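Local coordinates for protein sialidase B (Streptococcus pneumoniae serotype 4, PDB 4XHX) that hydrolyses alpha-2,3-, alpha-2,6- and alpha-2,8-linked terminal sialic acid residues from oligosaccharides, glycoproteins and glycolipids, at residues F287-I292 against L304-P309; G449-P454 against A469-G474. The protein carries 1 engineered substitution. All coordinates share one frame; numbering follows the deposited sequence.

How the interactions relate
Interactions 1 and 2 come in series along the chain, their centres 11 Å apart. Each is an antiparallel hairpin, 286-294 with 301-308 and then 451-459 with 466-472, and all four strands lie in one mixed sheet. Strands 286-294 and 451-459 run parallel as neighbours and join the two hairpins within the propeller-type catalytic domain of this family 33 sialidase. Across that seam Asp306 OD1 probably accepts a hydrogen bond from Leu452 N, 2.9 Å away, while the CD2 methyl of Leu452 packs on the backbone oxygens of Asp289 and Leu304. Both hairpins reach the bound JKK, so together they supply part of one pocket wall.

Interaction 1. Residues F287-I292 against L304-P309; sequences FIDSSI and LADVMP. With JKK (2-[(3-chlorobenzyl)amino]ethanesulfonic acid), chain B.
Ile288 and Asp306 face each other across the hairpin and turn their side chains toward the chlorobenzyl ring of JKK. CG1 of Ile288 stands anti to its backbone N (chi1 177°) and the chain runs on extended, which carries CD1 to 3.7 Å from JKK CAM. Its other branch, CG2, meets the CE methyl of Met308 at 3.9 Å, and that methyl in turn presses on the ring, with Met308 CE 3.3 Å from JKK CAF. Two carboxylates add to this wall: Asp306 OD2 lies 3.3 Å from JKK CAE and Asp289 OD2 equally close to CAG. These two OD2 atoms are 4.0 Å from each other; a water modelled between them sits too near both for its bonds to be trusted. The other oxygen of Asp306, OD1, is taken up by Leu452 N on strand 451-459.

Behind this first shell is the backbone pairing. Ile288 and Asp306 exchange N-H...O bonds in both directions, as do Ser291 and Leu304. One extra residue, Asp289, is fitted in between as a beta bulge; its phi of 64° is positive, and its O takes only a weak bond from Asp306 N. The bulge brings the Asp289 carboxylate in beside that of Asp306. On the opposite face of the sheet, Phe287 and Val307 lie side by side, with Phe287 CE2 3.8 Å from Val307 CG1, and the Phe287 ring also stacks on Phe260.

Further out, Asp289 N donates to Asp224 OD1 and Ser290 OG bonds Ser222 OG, tying the bulge to strand 219-226. Ile288 lies near Asp232, probably the proton acceptor, and Asp289 near Glu503, a predicted active-site residue. Strand 420-426 flanks 301-308 on one side, and strand 451-459 runs parallel to 286-294 on the other.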
loop_
_atom_site.group_PDB
_atom_site.type_symbol
_atom_site.label_atom_id
_atom_site.label_comp_id
_atom_site.label_asym_id
_atom_site.label_seq_id
_atom_site.Cartn_x
_atom_site.Cartn_y
_atom_site.Cartn_z
ATOM N N PHE A 287 4.024 13.567 1.641
ATOM C CA PHE A 287 3.307 13.448 0.370
ATOM C C PHE A 287 2.363 12.255 0.481
ATOM O O PHE A 287 2.534 11.402 1.347
ATOM C CB PHE A 287 4.283 13.226 -0.787
ATOM C CG PHE A 287 5.323 14.291 -0.906
ATOM C CD1 PHE A 287 6.509 14.200 -0.189
ATOM C CD2 PHE A 287 5.111 15.393 -1.723
ATOM C CE1 PHE A 287 7.466 15.176 -0.291
ATOM C CE2 PHE A 287 6.066 16.379 -1.834
ATOM C CZ PHE A 287 7.249 16.270 -1.115
ATOM N N ILE A 288 1.361 12.193 -0.383
ATOM C CA ILE A 288 0.422 11.081 -0.343
ATOM C C ILE A 288 -0.347 11.053 -1.645
ATOM O O ILE A 288 -0.635 12.102 -2.214
ATOM C CB ILE A 288 -0.528 11.196 0.893
ATOM C CG1 ILE A 288 -1.569 10.078 0.918
ATOM C CG2 ILE A 288 -1.190 12.560 0.946
ATOM C CD1 ILE A 288 -2.371 10.019 2.241
ATOM N N ASP A 289 -0.637 9.849 -2.133
ATOM C CA ASP A 289 -1.402 9.649 -3.365
ATOM C C ASP A 289 -0.699 10.199 -4.609
ATOM O O ASP A 289 -0.808 11.377 -4.937
ATOM C CB ASP A 289 -2.818 10.227 -3.257
ATOM C CG ASP A 289 -3.697 9.466 -2.268
ATOM O OD1 ASP A 289 -3.266 8.417 -1.732
ATOM O OD2 ASP A 289 -4.829 9.924 -2.027
ATOM N N SER A 290 -0.000 9.326 -5.321
ATOM C CA SER A 290 0.706 9.742 -6.524
ATOM C C SER A 290 0.017 9.200 -7.772
ATOM O O SER A 290 -0.685 8.192 -7.720
ATOM C CB SER A 290 2.170 9.280 -6.479
ATOM O OG SER A 290 2.236 7.875 -6.389
ATOM N N SER A 291 0.251 9.871 -8.894
ATOM C CA SER A 291 -0.296 9.473 -10.185
ATOM C C SER A 291 0.730 9.772 -11.289
ATOM O O SER A 291 1.474 10.755 -11.202
ATOM C CB SER A 291 -1.585 10.236 -10.447
ATOM O OG SER A 291 -2.259 9.706 -11.563
ATOM N N ILE A 292 0.759 8.943 -12.331
ATOM C CA ILE A 292 1.772 9.047 -13.388
ATOM C C ILE A 292 1.142 9.165 -14.780
ATOM O O ILE A 292 0.091 8.588 -15.050
ATOM C CB ILE A 292 2.691 7.798 -13.413
ATOM C CG1 ILE A 292 3.445 7.636 -12.097
ATOM C CG2 ILE A 292 3.715 7.863 -14.577
ATOM C CD1 ILE A 292 4.308 6.404 -12.083
ATOM N N LEU A 304 2.447 13.531 -10.263
ATOM C CA LEU A 304 1.837 14.414 -9.293
ATOM C C LEU A 304 1.590 13.634 -8.016
ATOM O O LEU A 304 1.457 12.410 -8.050
ATOM C CB LEU A 304 0.501 14.944 -9.805
ATOM C CG LEU A 304 0.434 16.063 -10.857
ATOM C CD1 LEU A 304 1.414 15.890 -11.986
ATOM C CD2 LEU A 304 -0.984 16.124 -11.412
ATOM N N ALA A 305 1.528 14.355 -6.899
ATOM C CA ALA A 305 1.102 13.796 -5.624
ATOM C C ALA A 305 0.521 14.922 -4.777
ATOM O O ALA A 305 0.830 16.100 -5.023
ATOM C CB ALA A 305 2.277 13.140 -4.912
ATOM N N ASP A 306 -0.321 14.578 -3.800
ATOM C CA ASP A 306 -0.745 15.558 -2.798
ATOM C C ASP A 306 0.435 15.907 -1.883
ATOM O O ASP A 306 1.287 15.068 -1.600
ATOM C CB ASP A 306 -1.897 15.031 -1.923
ATOM C CG ASP A 306 -3.161 14.653 -2.721
ATOM O OD1 ASP A 306 -3.424 15.179 -3.823
ATOM O OD2 ASP A 306 -3.916 13.806 -2.208
ATOM N N VAL A 307 0.478 17.146 -1.405
ATOM C CA VAL A 307 1.496 17.552 -0.439
ATOM C C VAL A 307 0.846 18.082 0.817
ATOM O O VAL A 307 -0.144 18.827 0.740
ATOM C CB VAL A 307 2.344 18.709 -0.959
ATOM C CG1 VAL A 307 3.644 18.796 -0.155
ATOM C CG2 VAL A 307 2.598 18.546 -2.435
ATOM N N MET A 308 1.434 17.744 1.960
ATOM C CA MET A 308 0.907 18.136 3.264
ATOM C C MET A 308 1.994 18.769 4.116
ATOM O O MET A 308 3.041 18.161 4.333
ATOM C CB MET A 308 0.384 16.903 4.007
ATOM C CG MET A 308 -0.578 16.041 3.216
ATOM S SD MET A 308 -2.240 16.684 3.313
ATOM C CE MET A 308 -3.010 15.835 1.942
ATOM N N PRO A 309 1.741 19.979 4.628
ATOM C CA PRO A 309 2.675 20.620 5.561
ATOM C C PRO A 309 2.662 19.854 6.872
ATOM O O PRO A 309 1.719 19.088 7.100
ATOM C CB PRO A 309 2.084 22.020 5.768
ATOM C CG PRO A 309 1.043 22.182 4.686
ATOM C CD PRO A 309 0.558 20.811 4.364
HETATM C CAE JKK B . -5.076 12.645 0.687
HETATM C CAF JKK B . -4.672 12.946 2.030
HETATM C CAG JKK B . -6.034 11.633 0.468
HETATM C CAH JKK B . -6.173 11.247 2.907
HETATM C CAI JKK B . -7.998 7.470 1.579
HETATM C CAJ JKK B . -7.433 6.103 1.892
HETATM C CAK JKK B . -7.608 9.837 1.354
HETATM C CAM JKK B . -5.213 12.253 3.121
HETATM C CAN JKK B . -6.590 10.946 1.566
HETATM N NAL JKK B . -7.027 8.529 1.578
HETATM O OAA JKK B . -9.813 4.774 1.808
HETATM O OAB JKK B . -8.861 5.329 3.992
HETATM O OAC JKK B . -7.885 3.567 2.702
HETATM S SAO JKK B . -8.543 4.872 2.636
HETATM CL CL JKK B . -4.714 12.630 4.750
HETATM O O HOH W 1 -5.607 12.179 -2.819
#

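Interaction 2. Residues G449-P454 against A469-G474; sequences GTYLCP and ATYTSG. With JKK (2-[(3-chlorobenzyl)amino]ethanesulfonic acid), chain B.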
loop_
_atom_site.group_PDB
_atom_site.type_symbol
_atom_site.label_atom_id
_atom_site.label_comp_id
_atom_site.label_asym_id
_atom_site.label_seq_id
_atom_site.Cartn_x
_atom_site.Cartn_y
_atom_site.Cartn_z
ATOM N N GLY A 449 -7.560 22.907 -1.980
ATOM C CA GLY A 449 -7.299 22.233 -3.235
ATOM C C GLY A 449 -7.992 20.895 -3.340
ATOM O O GLY A 449 -8.519 20.366 -2.358
ATOM N N THR A 450 -8.004 20.340 -4.545
ATOM C CA THR A 450 -8.610 19.033 -4.742
ATOM C C THR A 450 -7.626 17.925 -4.360
ATOM O O THR A 450 -6.450 18.183 -4.091
ATOM C CB THR A 450 -9.115 18.859 -6.184
ATOM O OG1 THR A 450 -8.011 18.924 -7.096
ATOM C CG2 THR A 450 -10.104 19.965 -6.516
ATOM N N TYR A 451 -8.125 16.698 -4.329
ATOM C CA TYR A 451 -7.331 15.547 -3.938
ATOM C C TYR A 451 -6.988 14.720 -5.168
ATOM O O TYR A 451 -7.880 14.335 -5.924
ATOM C CB TYR A 451 -8.108 14.723 -2.902
ATOM C CG TYR A 451 -8.165 15.438 -1.575
ATOM C CD1 TYR A 451 -7.101 15.351 -0.687
ATOM C CD2 TYR A 451 -9.248 16.233 -1.229
ATOM C CE1 TYR A 451 -7.116 16.013 0.506
ATOM C CE2 TYR A 451 -9.273 16.908 -0.026
ATOM C CZ TYR A 451 -8.199 16.792 0.838
ATOM O OH TYR A 451 -8.188 17.444 2.049
ATOM N N LEU A 452 -5.700 14.468 -5.391
ATOM C CA LEU A 452 -5.292 13.711 -6.573
ATOM C C LEU A 452 -5.862 12.296 -6.551
ATOM O O LEU A 452 -5.907 11.648 -5.508
ATOM C CB LEU A 452 -3.766 13.662 -6.691
ATOM C CG LEU A 452 -3.200 13.104 -7.998
ATOM C CD1 LEU A 452 -3.479 14.018 -9.165
ATOM C CD2 LEU A 452 -1.719 12.829 -7.880
ATOM N N CYS A 453 -6.318 11.820 -7.702
ATOM C CA CYS A 453 -6.710 10.422 -7.819
ATOM C C CYS A 453 -5.472 9.605 -8.098
ATOM O O CYS A 453 -4.831 9.782 -9.131
ATOM C CB CYS A 453 -7.728 10.234 -8.942
ATOM S SG CYS A 453 -9.253 11.200 -8.712
ATOM N N PRO A 454 -5.117 8.708 -7.167
ATOM C CA PRO A 454 -3.891 7.929 -7.345
ATOM C C PRO A 454 -4.010 6.927 -8.480
ATOM O O PRO A 454 -5.104 6.440 -8.759
ATOM C CB PRO A 454 -3.749 7.199 -6.013
ATOM C CG PRO A 454 -5.137 7.138 -5.457
ATOM C CD PRO A 454 -5.743 8.457 -5.857
ATOM N N ALA A 469 -7.065 13.117 -13.056
ATOM C CA ALA A 469 -8.304 13.255 -12.305
ATOM C C ALA A 469 -7.974 13.627 -10.870
ATOM O O ALA A 469 -6.992 13.132 -10.288
ATOM C CB ALA A 469 -9.123 11.964 -12.355
ATOM N N THR A 470 -8.778 14.528 -10.319
ATOM C CA THR A 470 -8.735 14.845 -8.897
ATOM C C THR A 470 -10.177 14.892 -8.394
ATOM O O THR A 470 -11.116 14.903 -9.196
ATOM C CB THR A 470 -8.071 16.205 -8.616
ATOM O OG1 THR A 470 -8.953 17.274 -9.000
ATOM C CG2 THR A 470 -6.736 16.335 -9.355
ATOM N N TYR A 471 -10.362 14.915 -7.077
ATOM C CA TYR A 471 -11.713 14.993 -6.529
ATOM C C TYR A 471 -11.811 15.997 -5.389
ATOM O O TYR A 471 -10.835 16.292 -4.699
ATOM C CB TYR A 471 -12.222 13.612 -6.069
ATOM C CG TYR A 471 -11.478 13.020 -4.887
ATOM C CD1 TYR A 471 -11.876 13.274 -3.569
ATOM C CD2 TYR A 471 -10.393 12.188 -5.085
ATOM C CE1 TYR A 471 -11.189 12.724 -2.491
ATOM C CE2 TYR A 471 -9.710 11.643 -4.032
ATOM C CZ TYR A 471 -10.101 11.904 -2.738
ATOM O OH TYR A 471 -9.381 11.330 -1.708
ATOM N N THR A 472 -13.007 16.529 -5.210
ATOM C CA THR A 472 -13.312 17.361 -4.060
ATOM C C THR A 472 -14.795 17.114 -3.776
ATOM O O THR A 472 -15.420 16.285 -4.449
ATOM C CB THR A 472 -12.959 18.864 -4.324
ATOM O OG1 THR A 472 -13.140 19.634 -3.129
ATOM C CG2 THR A 472 -13.810 19.448 -5.452
ATOM N N SER A 473 -15.363 17.787 -2.783
ATOM C CA SER A 473 -16.758 17.521 -2.453
ATOM C C SER A 473 -17.679 17.939 -3.594
ATOM O O SER A 473 -17.596 19.058 -4.094
ATOM C CB SER A 473 -17.180 18.204 -1.155
ATOM O OG SER A 473 -18.517 17.853 -0.839
ATOM N N GLY A 474 -18.538 17.018 -4.020
ATOM C CA GLY A 474 -19.518 17.315 -5.053
ATOM C C GLY A 474 -19.078 17.185 -6.500
ATOM O O GLY A 474 -19.906 17.308 -7.406
HETATM C CAE JKK B . -5.076 12.645 0.687
HETATM C CAF JKK B . -4.672 12.946 2.030
HETATM C CAG JKK B . -6.034 11.633 0.468
HETATM C CAH JKK B . -6.173 11.247 2.907
HETATM C CAI JKK B . -7.998 7.470 1.579
HETATM C CAJ JKK B . -7.433 6.103 1.892
HETATM C CAK JKK B . -7.608 9.837 1.354
HETATM C CAM JKK B . -5.213 12.253 3.121
HETATM C CAN JKK B . -6.590 10.946 1.566
HETATM N NAL JKK B . -7.027 8.529 1.578
HETATM O OAA JKK B . -9.813 4.774 1.808
HETATM O OAB JKK B . -8.861 5.329 3.992
HETATM O OAC JKK B . -7.885 3.567 2.702
HETATM S SAO JKK B . -8.543 4.872 2.636
HETATM CL CL JKK B . -4.714 12.630 4.750
HETATM O O HOH W 2 -11.022 19.315 -1.683
HETATM O O HOH W 3 -4.800 11.263 -11.023
#
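Tyr471 slides its ring beneath the CB of Tyr451, the main side-chain contact of this hairpin. Its chi1 of 66° sets CG between the backbone N and the carbonyl carbon, bringing the ring back over the partner strand. From CB outward, CG first lies near the O of Tyr451, and CD2 comes closer to the same oxygen, at 3.4 Å. CD2 also meets Cys453 SG at 3.9 Å; the sulfur sits in the ring plane at the edge, a sulfur-aromatic contact. CE1 and CE2 lie about equally far from Tyr451 CB, and CZ is nearest to it at 3.5 Å. That CB is over the ring face, 18° off the normal, a CH-pi contact. The two tyrosine rings are near parallel (28°) but slid apart, with little overlap. At the tip, Tyr471 OH reaches JKK CAK at 3.8 Å, while Tyr451 CD1 approaches JKK CAE at 3.6 Å.

The strands are antiparallel neighbours in the beta-propeller of the sialidase, and the tyrosines share the face that looks into the active site, where Tyr471 is close to Glu503 and Tyr615, the predicted catalytic residue and the probable nucleophile. Tyr451 and Tyr471 also form a hydrogen-bonded pair, each N donating to the other's O, and Cys453 N donates to Ala469 O.

Thr470 lies on the other face, where its OG1 takes a proton from Thr450 OG1, in the loop just before the strand, at 2.7 Å. The Thr470 hydroxyl donates in turn to Thr477 O, so a short chain of hydrogen bonds links Thr450 to strands 466-472 and 475-481. Beside it, Thr450 CG2 packs on Thr472 CB, 3.8 Å away.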